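Local coordinates for tyrosine specific protein phosphatase (Trypanosoma cruzi, PDB 4AZ1) that probably removes phosphate groups from phosphotyrosine residues of proteins, as a member of the classical protein tyrosine phosphatase family, at residues A[17-28]-A[271-281]; A[36-44]-A[54-62]. One frame throughout, in Å; residues are numbered along the deposited sequence.

Interaction 1 of 2, residues A[17-28]-A[271-281]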
loop_
_atom_site.group_PDB
_atom_site.type_symbol
_atom_site.label_atom_id
_atom_site.label_comp_id
_atom_site.label_asym_id
_atom_site.label_seq_id
_atom_site.Cartn_x
_atom_site.Cartn_y
_atom_site.Cartn_z
ATOM N N GLN A 17 -2.829 3.439 -45.604
ATOM C CA GLN A 17 -2.275 2.944 -44.347
ATOM C C GLN A 17 -3.096 3.451 -43.167
ATOM O O GLN A 17 -3.468 2.680 -42.287
ATOM C CB GLN A 17 -0.819 3.380 -44.175
ATOM C CG GLN A 17 0.169 2.679 -45.099
ATOM C CD GLN A 17 1.562 3.270 -44.981
ATOM O OE1 GLN A 17 1.732 4.409 -44.520
ATOM N NE2 GLN A 17 2.572 2.500 -45.379
ATOM N N TYR A 18 -3.380 4.746 -43.153
ATOM C CA TYR A 18 -4.147 5.339 -42.064
ATOM C C TYR A 18 -5.548 4.727 -41.976
ATOM O O TYR A 18 -6.024 4.415 -40.887
ATOM C CB TYR A 18 -4.229 6.859 -42.235
ATOM C CG TYR A 18 -4.936 7.572 -41.103
ATOM C CD1 TYR A 18 -6.318 7.701 -41.099
ATOM C CD2 TYR A 18 -4.223 8.124 -40.050
ATOM C CE1 TYR A 18 -6.972 8.351 -40.075
ATOM C CE2 TYR A 18 -4.873 8.783 -39.018
ATOM C CZ TYR A 18 -6.252 8.891 -39.040
ATOM O OH TYR A 18 -6.920 9.540 -38.023
ATOM N N GLU A 19 -6.185 4.539 -43.130
ATOM C CA GLU A 19 -7.523 3.982 -43.211
ATOM C C GLU A 19 -7.594 2.500 -42.829
ATOM O O GLU A 19 -8.577 2.053 -42.241
ATOM C CB GLU A 19 -8.076 4.175 -44.629
ATOM C CG GLU A 19 -8.448 5.619 -44.939
ATOM C CD GLU A 19 -9.046 5.791 -46.331
ATOM O OE1 GLU A 19 -9.297 4.767 -47.014
ATOM O OE2 GLU A 19 -9.264 6.955 -46.735
ATOM N N ARG A 20 -6.573 1.737 -43.199
ATOM C CA ARG A 20 -6.505 0.335 -42.819
ATOM C C ARG A 20 -6.354 0.192 -41.294
ATOM O O ARG A 20 -7.017 -0.650 -40.682
ATOM C CB ARG A 20 -5.350 -0.374 -43.524
ATOM C CG ARG A 20 -5.048 -1.732 -42.915
ATOM C CD ARG A 20 -4.032 -2.537 -43.696
ATOM N NE ARG A 20 -3.433 -3.551 -42.829
ATOM C CZ ARG A 20 -2.597 -4.501 -43.228
ATOM N NH1 ARG A 20 -2.255 -4.594 -44.505
ATOM N NH2 ARG A 20 -2.108 -5.363 -42.342
ATOM N N VAL A 21 -5.500 1.013 -40.688
ATOM C CA VAL A 21 -5.343 0.962 -39.231
ATOM C C VAL A 21 -6.672 1.275 -38.548
ATOM O O VAL A 21 -7.124 0.517 -37.691
ATOM C CB VAL A 21 -4.234 1.899 -38.696
ATOM C CG1 VAL A 21 -4.125 1.776 -37.157
ATOM C CG2 VAL A 21 -2.897 1.550 -39.323
ATOM N N GLN A 22 -7.311 2.374 -38.939
ATOM C CA GLN A 22 -8.601 2.725 -38.347
ATOM C C GLN A 22 -9.619 1.589 -38.517
ATOM O O GLN A 22 -10.304 1.211 -37.562
ATOM C CB GLN A 22 -9.138 4.040 -38.927
ATOM C CG GLN A 22 -10.502 4.457 -38.351
ATOM C CD GLN A 22 -10.466 4.757 -36.837
ATOM O OE1 GLN A 22 -10.060 5.846 -36.419
ATOM N NE2 GLN A 22 -10.900 3.790 -36.022
ATOM N N ARG A 23 -9.688 1.024 -39.723
ATOM C CA ARG A 23 -10.615 -0.073 -40.018
ATOM C C ARG A 23 -10.363 -1.302 -39.129
ATOM O O ARG A 23 -11.300 -1.885 -38.587
ATOM C CB ARG A 23 -10.487 -0.458 -41.487
ATOM C CG ARG A 23 -11.546 -1.424 -41.976
ATOM C CD ARG A 23 -11.308 -1.770 -43.445
ATOM N NE ARG A 23 -10.065 -2.522 -43.609
ATOM C CZ ARG A 23 -9.036 -2.122 -44.351
ATOM N NH1 ARG A 23 -9.097 -0.970 -45.026
ATOM N NH2 ARG A 23 -7.949 -2.885 -44.427
ATOM N N GLU A 24 -9.097 -1.691 -38.980
ATOM C CA GLU A 24 -8.754 -2.835 -38.140
ATOM C C GLU A 24 -9.067 -2.577 -36.672
ATOM O O GLU A 24 -9.581 -3.454 -35.977
ATOM C CB GLU A 24 -7.267 -3.185 -38.278
ATOM C CG GLU A 24 -6.931 -3.957 -39.556
ATOM C CD GLU A 24 -5.429 -4.195 -39.694
ATOM O OE1 GLU A 24 -4.663 -3.890 -38.737
ATOM O OE2 GLU A 24 -5.019 -4.698 -40.758
ATOM N N PHE A 25 -8.740 -1.383 -36.187
ATOM C CA PHE A 25 -9.020 -1.090 -34.791
ATOM C C PHE A 25 -10.531 -1.118 -34.502
ATOM O O PHE A 25 -10.954 -1.639 -33.467
ATOM C CB PHE A 25 -8.404 0.238 -34.363
ATOM C CG PHE A 25 -8.584 0.532 -32.908
ATOM C CD1 PHE A 25 -7.793 -0.103 -31.955
ATOM C CD2 PHE A 25 -9.563 1.427 -32.482
ATOM C CE1 PHE A 25 -7.962 0.160 -30.598
ATOM C CE2 PHE A 25 -9.732 1.700 -31.120
ATOM C CZ PHE A 25 -8.933 1.056 -30.185
ATOM N N SER A 26 -11.338 -0.571 -35.413
ATOM C CA SER A 26 -12.783 -0.610 -35.247
ATOM C C SER A 26 -13.301 -2.045 -35.238
ATOM O O SER A 26 -14.180 -2.393 -34.453
ATOM C CB SER A 26 -13.482 0.200 -36.342
ATOM O OG SER A 26 -13.191 1.580 -36.191
ATOM N N LEU A 27 -12.740 -2.880 -36.101
ATOM C CA LEU A 27 -13.101 -4.291 -36.128
ATOM C C LEU A 27 -12.756 -4.980 -34.803
ATOM O O LEU A 27 -13.522 -5.815 -34.312
ATOM C CB LEU A 27 -12.428 -4.979 -37.317
ATOM C CG LEU A 27 -12.673 -6.466 -37.545
ATOM C CD1 LEU A 27 -14.153 -6.728 -37.845
ATOM C CD2 LEU A 27 -11.791 -6.959 -38.689
ATOM N N LEU A 28 -11.630 -4.616 -34.203
ATOM C CA LEU A 28 -11.291 -5.156 -32.883
ATOM C C LEU A 28 -12.317 -4.761 -31.818
ATOM O O LEU A 28 -12.741 -5.598 -31.026
ATOM C CB LEU A 28 -9.900 -4.700 -32.438
ATOM C CG LEU A 28 -8.687 -5.313 -33.133
ATOM C CD1 LEU A 28 -7.447 -4.499 -32.807
ATOM C CD2 LEU A 28 -8.488 -6.762 -32.710
ATOM N N VAL A 271 -4.830 -2.798 -25.817
ATOM C CA VAL A 271 -4.750 -1.725 -26.810
ATOM C C VAL A 271 -6.083 -0.969 -26.847
ATOM O O VAL A 271 -7.026 -1.332 -27.556
ATOM C CB VAL A 271 -4.305 -2.205 -28.206
ATOM C CG1 VAL A 271 -4.056 -1.000 -29.098
ATOM C CG2 VAL A 271 -3.024 -3.045 -28.090
ATOM N N GLN A 272 -6.131 0.089 -26.049
ATOM C CA GLN A 272 -7.352 0.786 -25.702
ATOM C C GLN A 272 -7.729 1.847 -26.741
ATOM O O GLN A 272 -8.900 2.107 -26.951
ATOM C CB GLN A 272 -7.120 1.449 -24.337
ATOM C CG GLN A 272 -8.292 2.210 -23.731
ATOM C CD GLN A 272 -7.923 2.768 -22.351
ATOM O OE1 GLN A 272 -6.738 2.904 -22.021
ATOM N NE2 GLN A 272 -8.929 3.075 -21.544
ATOM N N ARG A 273 -6.735 2.461 -27.379
ATOM C CA ARG A 273 -6.989 3.617 -28.245
ATOM C C ARG A 273 -6.427 3.376 -29.621
ATOM O O ARG A 273 -5.437 2.660 -29.770
ATOM C CB ARG A 273 -6.358 4.895 -27.655
ATOM C CG ARG A 273 -6.749 5.142 -26.208
ATOM C CD ARG A 273 -6.399 6.567 -25.751
ATOM N NE ARG A 273 -6.341 6.667 -24.288
ATOM C CZ ARG A 273 -7.416 6.711 -23.495
ATOM N NH1 ARG A 273 -8.639 6.635 -24.021
ATOM N NH2 ARG A 273 -7.276 6.819 -22.173
ATOM N N MET A 274 -7.053 3.993 -30.619
ATOM C CA MET A 274 -6.685 3.765 -32.012
ATOM C C MET A 274 -5.200 4.069 -32.248
ATOM O O MET A 274 -4.483 3.295 -32.898
ATOM C CB MET A 274 -7.582 4.604 -32.934
ATOM C CG MET A 274 -7.353 4.384 -34.430
ATOM S SD MET A 274 -5.958 5.363 -35.063
ATOM C CE MET A 274 -6.748 6.967 -35.257
ATOM N N GLU A 275 -4.728 5.189 -31.711
ATOM C CA GLU A 275 -3.348 5.594 -31.967
ATOM C C GLU A 275 -2.378 4.654 -31.271
ATOM O O GLU A 275 -1.235 4.531 -31.700
ATOM C CB GLU A 275 -3.085 7.058 -31.573
ATOM C CG GLU A 275 -3.086 7.303 -30.090
ATOM C CD GLU A 275 -4.483 7.468 -29.521
ATOM O OE1 GLU A 275 -5.475 7.327 -30.285
ATOM O OE2 GLU A 275 -4.578 7.748 -28.305
ATOM N N GLN A 276 -2.830 3.961 -30.224
ATOM C CA GLN A 276 -1.950 2.987 -29.571
ATOM C C GLN A 276 -1.770 1.752 -30.461
ATOM O O GLN A 276 -0.704 1.160 -30.481
ATOM C CB GLN A 276 -2.480 2.601 -28.176
ATOM C CG GLN A 276 -2.310 3.727 -27.127
ATOM C CD GLN A 276 -3.248 3.547 -25.942
ATOM O OE1 GLN A 276 -4.036 2.596 -25.915
ATOM N NE2 GLN A 276 -3.186 4.468 -24.970
ATOM N N TYR A 277 -2.816 1.379 -31.191
ATOM C CA TYR A 277 -2.746 0.260 -32.130
ATOM C C TYR A 277 -1.863 0.664 -33.316
ATOM O O TYR A 277 -1.026 -0.114 -33.813
ATOM C CB TYR A 277 -4.172 -0.101 -32.593
ATOM C CG TYR A 277 -4.259 -1.261 -33.572
ATOM C CD1 TYR A 277 -4.009 -2.573 -33.162
ATOM C CD2 TYR A 277 -4.620 -1.047 -34.895
ATOM C CE1 TYR A 277 -4.098 -3.644 -34.062
ATOM C CE2 TYR A 277 -4.711 -2.108 -35.805
ATOM C CZ TYR A 277 -4.454 -3.403 -35.374
ATOM O OH TYR A 277 -4.553 -4.456 -36.266
ATOM N N PHE A 278 -2.045 1.902 -33.755
ATOM C CA PHE A 278 -1.201 2.473 -34.797
ATOM C C PHE A 278 0.290 2.385 -34.437
ATOM O O PHE A 278 1.112 2.016 -35.286
ATOM C CB PHE A 278 -1.604 3.920 -35.036
ATOM C CG PHE A 278 -1.569 4.309 -36.470
ATOM C CD1 PHE A 278 -0.484 3.949 -37.273
ATOM C CD2 PHE A 278 -2.623 5.015 -37.036
ATOM C CE1 PHE A 278 -0.450 4.305 -38.622
ATOM C CE2 PHE A 278 -2.603 5.372 -38.388
ATOM C CZ PHE A 278 -1.513 5.017 -39.181
ATOM N N VAL A 279 0.638 2.685 -33.183
ATOM C CA VAL A 279 2.051 2.658 -32.768
ATOM C C VAL A 279 2.725 1.295 -33.047
ATOM O O VAL A 279 3.904 1.250 -33.403
ATOM C CB VAL A 279 2.250 3.122 -31.288
ATOM C CG1 VAL A 279 3.729 2.998 -30.863
ATOM C CG2 VAL A 279 1.809 4.571 -31.119
ATOM N N ILE A 280 1.982 0.192 -32.938
ATOM C CA ILE A 280 2.597 -1.101 -33.238
ATOM C C ILE A 280 3.051 -1.156 -34.704
ATOM O O ILE A 280 4.167 -1.584 -34.976
ATOM C CB ILE A 280 1.699 -2.310 -32.895
ATOM C CG1 ILE A 280 1.228 -2.235 -31.441
ATOM C CG2 ILE A 280 2.454 -3.642 -33.151
ATOM C CD1 ILE A 280 0.071 -3.176 -31.130
ATOM N N TYR A 281 2.220 -0.701 -35.640
ATOM C CA TYR A 281 2.663 -0.617 -37.037
ATOM C C TYR A 281 3.876 0.305 -37.208
ATOM O O TYR A 281 4.778 0.012 -37.998
ATOM C CB TYR A 281 1.532 -0.144 -37.958
ATOM C CG TYR A 281 0.554 -1.228 -38.366
ATOM C CD1 TYR A 281 0.826 -2.061 -39.437
ATOM C CD2 TYR A 281 -0.651 -1.403 -37.688
ATOM C CE1 TYR A 281 -0.071 -3.061 -39.821
ATOM C CE2 TYR A 281 -1.545 -2.388 -38.059
ATOM C CZ TYR A 281 -1.253 -3.213 -39.136
ATOM O OH TYR A 281 -2.151 -4.200 -39.518
#
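Helix 14-30, near the N-terminus, packs on the start of helix 274-288 in the helical part of the tyrosine phosphatase fold, where Phe25, Val21 and Glu24 meet Met274, Phe278, Tyr277 and Tyr281. The two segment axes approach to 9.6 Å at 122°. The Phe25 ring lies flat on the first turn: Met274 CA stands over its centre, 3.6 Å from the ring centroid in a CH-pi contact, while the carbonyl oxygens of Val271 and Gln272 come up at its edge. Val21 uses both methyls, CG2 over the face of the Phe278 ring, 3.7 Å from its centroid, and CG1 against Tyr277 CD2. Tyr277 is a knob among Val21, Glu24, Phe25 and Leu28. Its CG is anti to the backbone N (chi1 -180°), which carries the hydroxyl across to helix 14-30, where OH donates to Glu24 OE1 at 2.5 Å from above the carboxylate plane. Tyr281 OH donates to the same Glu24 OE1 at 2.6 Å, on its syn lone pair, and accepts from Arg20 NH2 at 3.1 Å. Arg20 NE bridges to Glu24 OE2. One carboxylate oxygen thus gathers two phenols, and the Arg20 guanidinium, shared with Asp253, probably steadies the negative charge of Glu24.

Interaction 2 of 2, residues A[36-44]-A[54-62]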
loop_
_atom_site.group_PDB
_atom_site.type_symbol
_atom_site.label_atom_id
_atom_site.label_comp_id
_atom_site.label_asym_id
_atom_site.label_seq_id
_atom_site.Cartn_x
_atom_site.Cartn_y
_atom_site.Cartn_z
ATOM N N SER A 36 -20.051 -12.201 -21.529
ATOM C CA SER A 36 -19.801 -13.641 -21.526
ATOM C C SER A 36 -18.554 -14.040 -20.732
ATOM O O SER A 36 -18.304 -15.230 -20.528
ATOM C CB SER A 36 -19.615 -14.108 -22.969
ATOM O OG SER A 36 -18.539 -13.408 -23.581
ATOM N N ILE A 37 -17.773 -13.050 -20.298
ATOM C CA ILE A 37 -16.497 -13.305 -19.634
ATOM C C ILE A 37 -16.588 -13.166 -18.115
ATOM O O ILE A 37 -17.206 -12.220 -17.610
ATOM C CB ILE A 37 -15.430 -12.327 -20.145
ATOM C CG1 ILE A 37 -15.404 -12.347 -21.673
ATOM C CG2 ILE A 37 -14.067 -12.659 -19.559
ATOM C CD1 ILE A 37 -14.368 -11.434 -22.279
ATOM N N SER A 38 -15.971 -14.098 -17.389
ATOM C CA SER A 38 -15.898 -14.004 -15.932
ATOM C C SER A 38 -14.836 -13.003 -15.451
ATOM O O SER A 38 -13.678 -13.041 -15.887
ATOM C CB SER A 38 -15.630 -15.376 -15.310
ATOM O OG SER A 38 -15.604 -15.280 -13.894
ATOM N N PHE A 39 -15.246 -12.118 -14.545
ATOM C CA PHE A 39 -14.339 -11.198 -13.870
ATOM C C PHE A 39 -14.515 -11.301 -12.363
ATOM O O PHE A 39 -14.310 -10.318 -11.643
ATOM C CB PHE A 39 -14.632 -9.768 -14.304
ATOM C CG PHE A 39 -14.329 -9.503 -15.748
ATOM C CD1 PHE A 39 -13.034 -9.216 -16.148
ATOM C CD2 PHE A 39 -15.336 -9.556 -16.713
ATOM C CE1 PHE A 39 -12.733 -8.960 -17.502
ATOM C CE2 PHE A 39 -15.049 -9.313 -18.056
ATOM C CZ PHE A 39 -13.737 -9.007 -18.449
ATOM N N ALA A 40 -14.878 -12.499 -11.897
ATOM C CA ALA A 40 -15.268 -12.743 -10.508
ATOM C C ALA A 40 -14.354 -12.113 -9.468
ATOM O O ALA A 40 -14.792 -11.290 -8.659
ATOM C CB ALA A 40 -15.400 -14.254 -10.248
ATOM N N THR A 41 -13.088 -12.509 -9.476
ATOM C CA THR A 41 -12.147 -12.045 -8.460
ATOM C C THR A 41 -11.902 -10.550 -8.555
ATOM O O THR A 41 -11.835 -9.845 -7.539
ATOM C CB THR A 41 -10.815 -12.793 -8.557
ATOM O OG1 THR A 41 -11.056 -14.197 -8.381
ATOM C CG2 THR A 41 -9.847 -12.304 -7.479
ATOM N N SER A 42 -11.774 -10.065 -9.782
ATOM C CA SER A 42 -11.513 -8.662 -10.013
ATOM C C SER A 42 -12.694 -7.824 -9.521
ATOM O O SER A 42 -12.510 -6.729 -8.969
ATOM C CB SER A 42 -11.269 -8.440 -11.503
ATOM O OG SER A 42 -10.816 -7.139 -11.736
ATOM N N LEU A 43 -13.904 -8.355 -9.704
ATOM C CA LEU A 43 -15.125 -7.644 -9.321
ATOM C C LEU A 43 -15.352 -7.517 -7.810
ATOM O O LEU A 43 -15.893 -6.512 -7.345
ATOM C CB LEU A 43 -16.351 -8.286 -9.973
ATOM C CG LEU A 43 -16.846 -7.574 -11.232
ATOM C CD1 LEU A 43 -17.891 -8.403 -11.979
ATOM C CD2 LEU A 43 -17.395 -6.197 -10.881
ATOM N N LYS A 44 -14.964 -8.528 -7.038
ATOM C CA LYS A 44 -15.098 -8.409 -5.594
ATOM C C LYS A 44 -13.962 -7.597 -4.969
ATOM O O LYS A 44 -13.987 -7.305 -3.774
ATOM C CB LYS A 44 -15.276 -9.779 -4.919
ATOM C CG LYS A 44 -14.065 -10.689 -4.950
ATOM C CD LYS A 44 -14.205 -11.787 -3.906
ATOM C CE LYS A 44 -12.920 -12.589 -3.763
ATOM N NZ LYS A 44 -13.027 -13.607 -2.680
ATOM N N ILE A 54 -12.547 -1.348 -15.534
ATOM C CA ILE A 54 -11.408 -2.005 -16.158
ATOM C C ILE A 54 -11.041 -3.161 -15.256
ATOM O O ILE A 54 -10.373 -2.974 -14.230
ATOM C CB ILE A 54 -10.195 -1.077 -16.342
ATOM C CG1 ILE A 54 -10.611 0.233 -17.024
ATOM C CG2 ILE A 54 -9.113 -1.803 -17.139
ATOM C CD1 ILE A 54 -10.632 0.185 -18.539
ATOM N N LEU A 55 -11.477 -4.354 -15.647
ATOM C CA LEU A 55 -11.369 -5.533 -14.797
ATOM C C LEU A 55 -10.468 -6.582 -15.438
ATOM O O LEU A 55 -10.361 -6.647 -16.664
ATOM C CB LEU A 55 -12.757 -6.127 -14.559
ATOM C CG LEU A 55 -13.820 -5.194 -13.981
ATOM C CD1 LEU A 55 -15.153 -5.921 -13.858
ATOM C CD2 LEU A 55 -13.389 -4.636 -12.630
ATOM N N ALA A 56 -9.823 -7.397 -14.606
ATOM C CA ALA A 56 -8.935 -8.465 -15.086
ATOM C C ALA A 56 -9.699 -9.774 -15.297
ATOM O O ALA A 56 -10.406 -10.213 -14.391
ATOM C CB ALA A 56 -7.809 -8.679 -14.076
ATOM N N ASN A 57 -9.546 -10.404 -16.468
ATOM C CA ASN A 57 -10.179 -11.709 -16.726
ATOM C C ASN A 57 -9.799 -12.754 -15.691
ATOM O O ASN A 57 -8.627 -12.874 -15.335
ATOM C CB ASN A 57 -9.801 -12.271 -18.104
ATOM C CG ASN A 57 -10.072 -11.301 -19.232
ATOM O OD1 ASN A 57 -9.820 -10.099 -19.119
ATOM N ND2 ASN A 57 -10.581 -11.823 -20.338
ATOM N N GLU A 58 -10.784 -13.523 -15.234
ATOM C CA GLU A 58 -10.558 -14.553 -14.231
ATOM C C GLU A 58 -9.605 -15.635 -14.732
ATOM O O GLU A 58 -8.692 -16.053 -14.020
ATOM C CB GLU A 58 -11.896 -15.195 -13.849
ATOM C CG GLU A 58 -11.829 -16.123 -12.651
ATOM C CD GLU A 58 -11.477 -15.386 -11.370
ATOM O OE1 GLU A 58 -11.893 -14.213 -11.222
ATOM O OE2 GLU A 58 -10.792 -15.981 -10.507
ATOM N N ALA A 59 -9.822 -16.083 -15.966
ATOM C CA ALA A 59 -9.090 -17.221 -16.521
ATOM C C ALA A 59 -7.576 -17.033 -16.544
ATOM O O ALA A 59 -6.831 -18.004 -16.441
ATOM C CB ALA A 59 -9.593 -17.531 -17.918
ATOM N N THR A 60 -7.131 -15.787 -16.698
ATOM C CA THR A 60 -5.709 -15.492 -16.804
ATOM C C THR A 60 -5.248 -14.531 -15.704
ATOM O O THR A 60 -4.177 -13.920 -15.800
ATOM C CB THR A 60 -5.377 -14.896 -18.184
ATOM O OG1 THR A 60 -6.111 -13.684 -18.365
ATOM C CG2 THR A 60 -5.744 -15.873 -19.296
ATOM N N LEU A 61 -6.058 -14.409 -14.656
ATOM C CA LEU A 61 -5.750 -13.513 -13.544
ATOM C C LEU A 61 -4.394 -13.865 -12.920
ATOM O O LEU A 61 -4.135 -15.023 -12.605
ATOM C CB LEU A 61 -6.854 -13.597 -12.487
ATOM C CG LEU A 61 -6.666 -12.718 -11.245
ATOM C CD1 LEU A 61 -6.804 -11.251 -11.619
ATOM C CD2 LEU A 61 -7.663 -13.082 -10.192
ATOM N N TYR A 62 -3.521 -12.876 -12.770
ATOM C CA TYR A 62 -2.193 -13.119 -12.209
ATOM C C TYR A 62 -2.108 -12.508 -10.813
ATOM O O TYR A 62 -2.591 -11.394 -10.595
ATOM C CB TYR A 62 -1.093 -12.549 -13.124
ATOM C CG TYR A 62 0.315 -12.988 -12.735
ATOM C CD1 TYR A 62 0.829 -14.207 -13.171
ATOM C CD2 TYR A 62 1.126 -12.184 -11.932
ATOM C CE1 TYR A 62 2.110 -14.617 -12.820
ATOM C CE2 TYR A 62 2.404 -12.584 -11.579
ATOM C CZ TYR A 62 2.893 -13.802 -12.025
ATOM O OH TYR A 62 4.162 -14.208 -11.672
HETATM O O HOH W 1 -12.367 -15.210 -17.444
HETATM O O HOH W 2 -11.148 -11.681 -12.187
#
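Glu58 reaches over the first turn of helix 40-44 and grips Thr41 with both carboxylate oxygens. Thr41 N donates to Glu58 OE1 at 2.7 Å, nearly straight at 167°, on the syn side but tilted out of the carboxylate plane; Thr41 OG1 donates to Glu58 OE2 at 2.8 Å through the syn lone pair. The bend in the glutamate chain (chi2 65°) folds the carboxylate back over Thr41. Water 2 extends the grip, accepting from Ser42 N and donating to both Ala56 O and Glu58 OE1, so the backbone NH groups of Thr41 and Ser42 are both provided for. Ser42 OG accepts from Ala56 N at 3.0 Å and also bonds Tyr76 OH. Earlier in the segment, Ser38 O accepts from Glu58 N at 3.0 Å and takes a second bond from water 1, which in turn accepts from Ala59 N. Alongside these bonds the Phe39 ring packs its CD1 on Leu55 CB at 3.5 Å, with Ala56 O at the ring edge. Asn57 OD1, 3.5 Å from Phe39 CE1, accepts from Phe268 N. Leu55 CD1 also meets Leu43 CG. Glu58 opens a type I turn closed by Leu61 N to Glu58 O. The whole is a short helix, with Phe39 at its N-cap position, whose first-turn amides of Thr41 and Ser42 are taken up by Glu58 and a water, set on the loop that leads into strand 79-82.

How the interactions relate
Both contacts involve the N-terminal part of the chain; their centres are 25 Å apart and their nearest atoms about 5 Å, without touching. Interaction 1 is the more buried: it joins helix 14-30 to helix 274-288, elements far apart in sequence, through aromatic faces and a compact cluster of charge and phenols. Interaction 2 is partly exposed and local, linking helix 40-44 to the loop that soon follows it; backbone amides, polar side chains and two waters supply the bonds, around an apolar contact of Phe39 and Leu55. A glutamate is the main acceptor in each, but Glu24 collects tyrosine hydroxyls beside an arginine, whereas Glu58 serves a helix N-terminus. Helices 14-30 and 40-44 are consecutive; residues 271-281 follow all the sheet strands.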